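Local coordinates for UDP-N-acetylmuramate--L-alanine ligase (Thermotoga maritima, PDB 1J6U), which catalyses the ATP-dependent joining of L-alanine to UDP-N-acetylmuramate, a step of bacterial peptidoglycan biosynthesis, at residues Lys141-Phe146 with Tyr159-Pro165; Tyr325-Asp329 with Ser447-Val451. All blocks are in the same frame, centred on the assembly; numbering follows the deposited sequence.

Contact 1 of 2, residues Lys141-Phe146 with Tyr159-Pro165; sequences KSPTVF and YEKGNGP
F146 and Y159, a non-hydrogen-bonded antiparallel pair, run their side chains alongside each other, and the rings meet edge to face. Y159 presents its edge, with CE1 3.7 Å from F146 CZ and set toward the rim of the phenylalanine face, and the ring planes stand at 67°. Different first torsions bring them together: CG of Y159 is anti to the backbone N (chi1 172°), whereas CG of F146 lies beside its own N (chi1 -73°). H31 of helix 23-34 packs against both rings and bonds the Y159 hydroxyl. One residue further along, V145 and E160 exchange backbone hydrogen bonds, V145 N to E160 O being 2.8 Å.

T144 then takes over from the regular ladder. Its OG1, held beside the backbone N, accepts G162 N at 3.1 Å in a fairly straight bond and also meets a water bound by K161 NZ, while its methyl CG2 reaches toward Y159 CE1. A valine in its place would probably leave the amide of G162 without its acceptor and the water with one partner fewer, and let the backbone at G162 drift from the strand. The backbone of T144 bonds to P165, its N donating to P165 O at 2.8 Å in the carbonyl plane. Upstream, S142 uses both oxygens: OG donates to N163 OD1 at 2.7 Å, nearly along the C=O axis, and O accepts G164 N from above the carbonyl plane. A second water spans P143 O and E160 OE1, whose carboxylate is also paired with K137 and bonded to the amide of E155.

Here an antiparallel edge strand, 159-160, closes one side of the mixed sheet of the Mur ligase middle domain, the domain of the predicted ATP site.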
ATOM      1  N   LYS A 141      12.227 -18.604   2.963  1.00 40.88           N
ATOM      2  CA  LYS A 141      12.997 -18.370   1.753  1.00 40.73           C
ATOM      3  C   LYS A 141      13.873 -17.121   1.946  1.00 44.42           C
ATOM      4  O   LYS A 141      14.645 -16.758   1.063  1.00 40.26           O
ATOM      5  CB  LYS A 141      12.079 -18.189   0.555  1.00 45.82           C
ATOM      6  CG  LYS A 141      11.231 -19.400   0.226  1.00 49.27           C
ATOM      7  CD  LYS A 141      12.109 -20.615  -0.019  1.00 61.51           C
ATOM      8  CE  LYS A 141      11.519 -21.572  -1.060  1.00 71.95           C
ATOM      9  NZ  LYS A 141      11.606 -21.066  -2.480  1.00 79.34           N
ATOM     10  N   SER A 142      13.770 -16.504   3.128  1.00 40.21           N
ATOM     11  CA  SER A 142      14.536 -15.310   3.492  1.00 45.71           C
ATOM     12  C   SER A 142      14.702 -14.269   2.342  1.00 43.71           C
ATOM     13  O   SER A 142      15.809 -13.925   1.910  1.00 35.26           O
ATOM     14  CB  SER A 142      15.882 -15.757   4.059  1.00 35.85           C
ATOM     15  OG  SER A 142      16.851 -14.739   3.917  1.00 64.68           O
ATOM     16  N   PRO A 143      13.575 -13.733   1.867  1.00 36.45           N
ATOM     17  CA  PRO A 143      13.563 -12.751   0.782  1.00 47.10           C
ATOM     18  C   PRO A 143      13.983 -11.331   1.173  1.00 43.12           C
ATOM     19  O   PRO A 143      13.913 -10.939   2.328  1.00 37.76           O
ATOM     20  CB  PRO A 143      12.101 -12.768   0.337  1.00 30.73           C
ATOM     21  CG  PRO A 143      11.395 -12.885   1.720  1.00 37.05           C
ATOM     22  CD  PRO A 143      12.226 -13.896   2.464  1.00 32.93           C
ATOM     23  N   THR A 144      14.440 -10.585   0.182  1.00 38.95           N
ATOM     24  CA  THR A 144      14.745  -9.187   0.375  1.00 42.33           C
ATOM     25  C   THR A 144      13.394  -8.607  -0.039  1.00 40.84           C
ATOM     26  O   THR A 144      12.861  -8.957  -1.111  1.00 34.84           O
ATOM     27  CB  THR A 144      15.859  -8.673  -0.587  1.00 44.63           C
ATOM     28  OG1 THR A 144      17.128  -9.167  -0.145  1.00 50.92           O
ATOM     29  CG2 THR A 144      15.928  -7.148  -0.576  1.00 40.53           C
ATOM     30  N   VAL A 145      12.831  -7.755   0.818  1.00 37.46           N
ATOM     31  CA  VAL A 145      11.535  -7.141   0.548  1.00 36.20           C
ATOM     32  C   VAL A 145      11.560  -5.601   0.436  1.00 33.84           C
ATOM     33  O   VAL A 145      12.200  -4.913   1.218  1.00 33.30           O
ATOM     34  CB  VAL A 145      10.521  -7.543   1.653  1.00 39.64           C
ATOM     35  CG1 VAL A 145       9.099  -7.042   1.302  1.00 24.46           C
ATOM     36  CG2 VAL A 145      10.553  -9.069   1.842  1.00 34.48           C
ATOM     37  N   PHE A 146      10.847  -5.089  -0.559  1.00 27.61           N
ATOM     38  CA  PHE A 146      10.713  -3.668  -0.790  1.00 32.81           C
ATOM     39  C   PHE A 146       9.211  -3.483  -0.834  1.00 32.78           C
ATOM     40  O   PHE A 146       8.563  -3.769  -1.843  1.00 32.30           O
ATOM     41  CB  PHE A 146      11.321  -3.235  -2.146  1.00 30.99           C
ATOM     42  CG  PHE A 146      12.806  -3.236  -2.162  1.00 44.22           C
ATOM     43  CD1 PHE A 146      13.514  -4.398  -2.455  1.00 28.76           C
ATOM     44  CD2 PHE A 146      13.518  -2.079  -1.839  1.00 33.69           C
ATOM     45  CE1 PHE A 146      14.918  -4.384  -2.418  1.00 31.79           C
ATOM     46  CE2 PHE A 146      14.908  -2.083  -1.805  1.00 36.82           C
ATOM     47  CZ  PHE A 146      15.605  -3.237  -2.094  1.00 31.81           C
ATOM     48  N   TYR A 159      10.756  -2.611   4.365  1.00 28.83           N
ATOM     49  CA  TYR A 159      11.968  -3.196   3.822  1.00 33.15           C
ATOM     50  C   TYR A 159      12.502  -4.260   4.751  1.00 37.78           C
ATOM     51  O   TYR A 159      12.287  -4.199   5.963  1.00 34.57           O
ATOM     52  CB  TYR A 159      13.066  -2.147   3.650  1.00 27.67           C
ATOM     53  CG  TYR A 159      14.396  -2.775   3.264  1.00 34.31           C
ATOM     54  CD1 TYR A 159      14.649  -3.133   1.943  1.00 22.20           C
ATOM     55  CD2 TYR A 159      15.369  -3.075   4.232  1.00 25.86           C
ATOM     56  CE1 TYR A 159      15.833  -3.767   1.581  1.00 31.92           C
ATOM     57  CE2 TYR A 159      16.554  -3.712   3.896  1.00 27.00           C
ATOM     58  CZ  TYR A 159      16.784  -4.055   2.557  1.00 34.77           C
ATOM     59  OH  TYR A 159      17.956  -4.676   2.168  1.00 39.11           O
ATOM     60  N   GLU A 160      13.182  -5.241   4.160  1.00 38.56           N
ATOM     61  CA  GLU A 160      13.821  -6.324   4.905  1.00 38.20           C
ATOM     62  C   GLU A 160      14.898  -6.868   3.997  1.00 34.89           C
ATOM     63  O   GLU A 160      14.660  -7.040   2.804  1.00 31.21           O
ATOM     64  CB  GLU A 160      12.844  -7.459   5.241  1.00 42.52           C
ATOM     65  CG  GLU A 160      13.501  -8.527   6.116  1.00 45.03           C
ATOM     66  CD  GLU A 160      12.507  -9.381   6.886  1.00 54.41           C
ATOM     67  OE1 GLU A 160      12.234 -10.527   6.470  1.00 48.14           O
ATOM     68  OE2 GLU A 160      11.993  -8.897   7.911  1.00 53.38           O
ATOM     69  N   LYS A 161      16.077  -7.115   4.548  1.00 30.85           N
ATOM     70  CA  LYS A 161      17.165  -7.660   3.756  1.00 36.92           C
ATOM     71  C   LYS A 161      17.208  -9.164   3.978  1.00 44.97           C
ATOM     72  O   LYS A 161      17.114  -9.627   5.126  1.00 41.10           O
ATOM     73  CB  LYS A 161      18.511  -7.085   4.197  1.00 34.70           C
ATOM     74  CG  LYS A 161      19.654  -7.655   3.371  1.00 30.02           C
ATOM     75  CD  LYS A 161      20.961  -6.930   3.547  1.00 43.50           C
ATOM     76  CE  LYS A 161      21.945  -7.297   2.430  1.00 58.56           C
ATOM     77  NZ  LYS A 161      21.453  -6.892   1.061  1.00 54.63           N
ATOM     78  N   GLY A 162      17.348  -9.921   2.894  1.00 44.18           N
ATOM     79  CA  GLY A 162      17.445 -11.370   3.007  1.00 36.43           C
ATOM     80  C   GLY A 162      18.338 -11.852   1.878  1.00 49.78           C
ATOM     81  O   GLY A 162      18.644 -11.072   0.983  1.00 61.24           O
ATOM     82  N   ASN A 163      18.776 -13.104   1.890  1.00 49.87           N
ATOM     83  CA  ASN A 163      19.618 -13.585   0.792  1.00 52.55           C
ATOM     84  C   ASN A 163      18.812 -14.391  -0.231  1.00 47.59           C
ATOM     85  O   ASN A 163      19.339 -14.767  -1.275  1.00 51.81           O
ATOM     86  CB  ASN A 163      20.778 -14.410   1.342  1.00 58.83           C
ATOM     87  CG  ASN A 163      20.314 -15.517   2.246  1.00 77.91           C
ATOM     88  OD1 ASN A 163      19.357 -15.348   2.996  1.00 92.30           O
ATOM     89  ND2 ASN A 163      20.994 -16.663   2.194  1.00 96.10           N
ATOM     90  N   GLY A 164      17.532 -14.628   0.074  1.00 41.49           N
ATOM     91  CA  GLY A 164      16.656 -15.352  -0.825  1.00 31.54           C
ATOM     92  C   GLY A 164      16.284 -14.500  -2.020  1.00 40.25           C
ATOM     93  O   GLY A 164      17.061 -13.649  -2.440  1.00 37.82           O
ATOM     94  N   PRO A 165      15.104 -14.701  -2.615  1.00 37.54           N
ATOM     95  CA  PRO A 165      14.774 -13.853  -3.766  1.00 36.79           C
ATOM     96  C   PRO A 165      14.364 -12.464  -3.274  1.00 42.71           C
ATOM     97  O   PRO A 165      14.276 -12.204  -2.067  1.00 45.76           O
ATOM     98  CB  PRO A 165      13.592 -14.578  -4.399  1.00 40.31           C
ATOM     99  CG  PRO A 165      12.838 -15.036  -3.204  1.00 35.02           C
ATOM    100  CD  PRO A 165      13.944 -15.502  -2.198  1.00 27.72           C
TER
HETATM  101  O   HOH W   1      13.662 -11.999   4.664  1.00 44.72           O
HETATM  102  O   HOH W   2      19.495  -8.037  -0.732  1.00 43.63           O

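Contact 2 of 2, residues Tyr325-Asp329 with Ser447-Val451; sequences YVIDD and SRRFV
S447 and D328 make the polar link between helix and strand: S447 OG donates to D328 OD1 at 2.7 Å, on the syn lone pair of the carboxylate oxygen. The serine hydroxyl is directed there by its first torsion, which sets OG anti to the backbone N (chi1 169°). A water donates to the same OG and to D328 OD2, 3.0 Å away, so the hydroxyl and the water between them engage both carboxylate oxygens.

Beside this polar patch V326 divides its two methyls. CG2 comes in at the edge of the F450 ring, near the ring plane, 3.5 Å from CD2; CG1 crosses to V451 CG2 at 3.8 Å and also lies against the serine hydroxyl. V326 and D328, two residues apart on strand 324-329, both turn toward the helix, whereas Y325 and I327 point to the other face.

This is helix-on-sheet packing in the C-terminal domain of the Mur ligase: helix 443-457 runs nearly antiparallel to the strand, the short segments inclined at 169° with their axes 9.4 Å apart. Further out, the F450 ring is met by F435, edge to face, and by F437, both from the neighbouring strand 433-438, and V429 also lies against it. On the other side of strand 324-329, strand 314-319 brings F317 against V451 and A316 against D328. The backbone of V326 is itself hydrogen-bonded to that strand.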
ATOM      1  N   TYR A 325     -13.108  -0.030  18.641  1.00 28.12           N
ATOM      2  CA  TYR A 325     -12.001  -0.178  17.697  1.00 31.39           C
ATOM      3  C   TYR A 325     -11.640   1.124  17.000  1.00 28.61           C
ATOM      4  O   TYR A 325     -12.505   1.936  16.653  1.00 33.87           O
ATOM      5  CB  TYR A 325     -12.364  -1.186  16.575  1.00 30.73           C
ATOM      6  CG  TYR A 325     -12.619  -2.613  17.027  1.00 35.57           C
ATOM      7  CD1 TYR A 325     -13.820  -2.949  17.627  1.00 39.06           C
ATOM      8  CD2 TYR A 325     -11.665  -3.636  16.821  1.00 39.11           C
ATOM      9  CE1 TYR A 325     -14.095  -4.246  18.009  1.00 42.42           C
ATOM     10  CE2 TYR A 325     -11.929  -4.970  17.202  1.00 32.69           C
ATOM     11  CZ  TYR A 325     -13.158  -5.251  17.789  1.00 37.04           C
ATOM     12  OH  TYR A 325     -13.539  -6.514  18.104  1.00 37.66           O
ATOM     13  N   VAL A 326     -10.359   1.314  16.766  1.00 30.17           N
ATOM     14  CA  VAL A 326      -9.911   2.460  15.984  1.00 28.24           C
ATOM     15  C   VAL A 326      -9.204   1.778  14.808  1.00 28.70           C
ATOM     16  O   VAL A 326      -8.214   1.038  14.962  1.00 32.76           O
ATOM     17  CB  VAL A 326      -8.917   3.373  16.772  1.00 43.11           C
ATOM     18  CG1 VAL A 326      -8.407   4.466  15.847  1.00 25.98           C
ATOM     19  CG2 VAL A 326      -9.623   4.013  18.000  1.00 28.47           C
ATOM     20  N   ILE A 327      -9.716   2.033  13.624  1.00 32.47           N
ATOM     21  CA  ILE A 327      -9.174   1.425  12.414  1.00 31.67           C
ATOM     22  C   ILE A 327      -8.694   2.490  11.413  1.00 35.86           C
ATOM     23  O   ILE A 327      -9.356   3.523  11.221  1.00 38.23           O
ATOM     24  CB  ILE A 327     -10.277   0.514  11.754  1.00 29.77           C
ATOM     25  CG1 ILE A 327     -10.595  -0.656  12.689  1.00 28.73           C
ATOM     26  CG2 ILE A 327      -9.787  -0.079  10.420  1.00 29.53           C
ATOM     27  CD1 ILE A 327     -11.644  -1.633  12.128  1.00 40.99           C
ATOM     28  N   ASP A 328      -7.540   2.228  10.791  1.00 35.83           N
ATOM     29  CA  ASP A 328      -6.947   3.106   9.771  1.00 36.60           C
ATOM     30  C   ASP A 328      -7.085   2.589   8.345  1.00 37.74           C
ATOM     31  O   ASP A 328      -6.805   1.427   8.058  1.00 39.10           O
ATOM     32  CB  ASP A 328      -5.460   3.299  10.039  1.00 41.27           C
ATOM     33  CG  ASP A 328      -5.200   4.033  11.323  1.00 40.81           C
ATOM     34  OD1 ASP A 328      -5.781   5.116  11.468  1.00 41.91           O
ATOM     35  OD2 ASP A 328      -4.425   3.554  12.178  1.00 40.21           O
ATOM     36  N   ASP A 329      -7.508   3.451   7.444  1.00 36.73           N
ATOM     37  CA  ASP A 329      -7.610   3.053   6.063  1.00 38.96           C
ATOM     38  C   ASP A 329      -7.346   4.211   5.122  1.00 47.65           C
ATOM     39  O   ASP A 329      -7.901   5.284   5.283  1.00 48.65           O
ATOM     40  CB  ASP A 329      -8.965   2.451   5.732  1.00 44.90           C
ATOM     41  CG  ASP A 329      -8.928   1.671   4.431  1.00 39.24           C
ATOM     42  OD1 ASP A 329      -9.291   2.228   3.363  1.00 41.68           O
ATOM     43  OD2 ASP A 329      -8.490   0.497   4.481  1.00 54.42           O
ATOM     44  N   SER A 447      -5.888   9.957  14.173  1.00 42.06           N
ATOM     45  CA  SER A 447      -6.155   8.598  14.593  1.00 38.30           C
ATOM     46  C   SER A 447      -5.289   8.230  15.808  1.00 35.72           C
ATOM     47  O   SER A 447      -5.807   7.721  16.831  1.00 32.87           O
ATOM     48  CB  SER A 447      -5.883   7.667  13.416  1.00 41.54           C
ATOM     49  OG  SER A 447      -5.896   6.328  13.839  1.00 47.98           O
ATOM     50  N   ARG A 448      -3.983   8.499  15.716  1.00 30.46           N
ATOM     51  CA  ARG A 448      -3.079   8.184  16.818  1.00 41.82           C
ATOM     52  C   ARG A 448      -3.419   9.060  17.992  1.00 41.67           C
ATOM     53  O   ARG A 448      -3.450   8.602  19.138  1.00 42.73           O
ATOM     54  CB  ARG A 448      -1.602   8.402  16.449  1.00 44.18           C
ATOM     55  CG  ARG A 448      -1.058   7.431  15.367  1.00 92.60           C
ATOM     56  CD  ARG A 448       0.254   7.945  14.721  1.00108.67           C
ATOM     57  NE  ARG A 448       0.731   7.137  13.588  1.00113.19           N
ATOM     58  CZ  ARG A 448       1.712   7.512  12.759  1.00115.35           C
ATOM     59  NH1 ARG A 448       2.320   8.684  12.932  1.00111.31           N
ATOM     60  NH2 ARG A 448       2.095   6.716  11.761  1.00100.69           N
ATOM     61  N   ARG A 449      -3.696  10.326  17.719  1.00 36.69           N
ATOM     62  CA  ARG A 449      -4.011  11.192  18.830  1.00 44.79           C
ATOM     63  C   ARG A 449      -5.297  10.738  19.500  1.00 39.54           C
ATOM     64  O   ARG A 449      -5.357  10.736  20.725  1.00 33.71           O
ATOM     65  CB  ARG A 449      -4.034  12.649  18.387  1.00 45.50           C
ATOM     66  CG  ARG A 449      -2.616  13.171  18.216  1.00 49.01           C
ATOM     67  CD  ARG A 449      -2.583  14.670  18.137  1.00 72.26           C
ATOM     68  NE  ARG A 449      -3.211  15.172  16.916  1.00 78.46           N
ATOM     69  CZ  ARG A 449      -2.562  15.406  15.780  1.00 67.71           C
ATOM     70  NH1 ARG A 449      -1.253  15.185  15.707  1.00 45.82           N
ATOM     71  NH2 ARG A 449      -3.231  15.854  14.724  1.00 73.51           N
ATOM     72  N   PHE A 450      -6.278  10.281  18.712  1.00 33.48           N
ATOM     73  CA  PHE A 450      -7.544   9.769  19.256  1.00 30.21           C
ATOM     74  C   PHE A 450      -7.285   8.558  20.155  1.00 38.72           C
ATOM     75  O   PHE A 450      -7.907   8.387  21.209  1.00 41.99           O
ATOM     76  CB  PHE A 450      -8.472   9.340  18.134  1.00 24.27           C
ATOM     77  CG  PHE A 450      -9.792   8.793  18.614  1.00 46.81           C
ATOM     78  CD1 PHE A 450     -10.650   9.589  19.374  1.00 39.30           C
ATOM     79  CD2 PHE A 450     -10.186   7.472  18.302  1.00 32.02           C
ATOM     80  CE1 PHE A 450     -11.899   9.083  19.830  1.00 45.78           C
ATOM     81  CE2 PHE A 450     -11.419   6.959  18.741  1.00 37.72           C
ATOM     82  CZ  PHE A 450     -12.283   7.765  19.510  1.00 42.00           C
ATOM     83  N   VAL A 451      -6.348   7.716  19.750  1.00 37.96           N
ATOM     84  CA  VAL A 451      -6.080   6.548  20.544  1.00 38.28           C
ATOM     85  C   VAL A 451      -5.462   7.019  21.835  1.00 39.88           C
ATOM     86  O   VAL A 451      -5.890   6.614  22.927  1.00 36.50           O
ATOM     87  CB  VAL A 451      -5.163   5.543  19.785  1.00 36.16           C
ATOM     88  CG1 VAL A 451      -4.655   4.459  20.737  1.00 36.33           C
ATOM     89  CG2 VAL A 451      -5.943   4.893  18.659  1.00 37.76           C
TER
HETATM   90  O   HOH W   3      -3.455   5.278  14.432  1.00 42.57           O

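In the fold
From the N terminus, the chain first builds the domain holding helix 23-34, then enters the middle domain through strand 116-120 and helix 125-138. Contact 1 closes a short loop there, with 12 residues between its segments, carrying the chain out to the edge strand of the middle-domain sheet before it continues into strand 166-170. Contact 2 follows in series, neither nested nor crossing: it spans 117 residues, joining an early strand of the C-terminal domain's sheet to the chain's last helix, 443-457. The centres of contacts 1 and 2 are about 30 Å apart. Contact 1 also abuts the N-terminal domain through helix 23-34, whereas contact 2 works within the C-terminal domain.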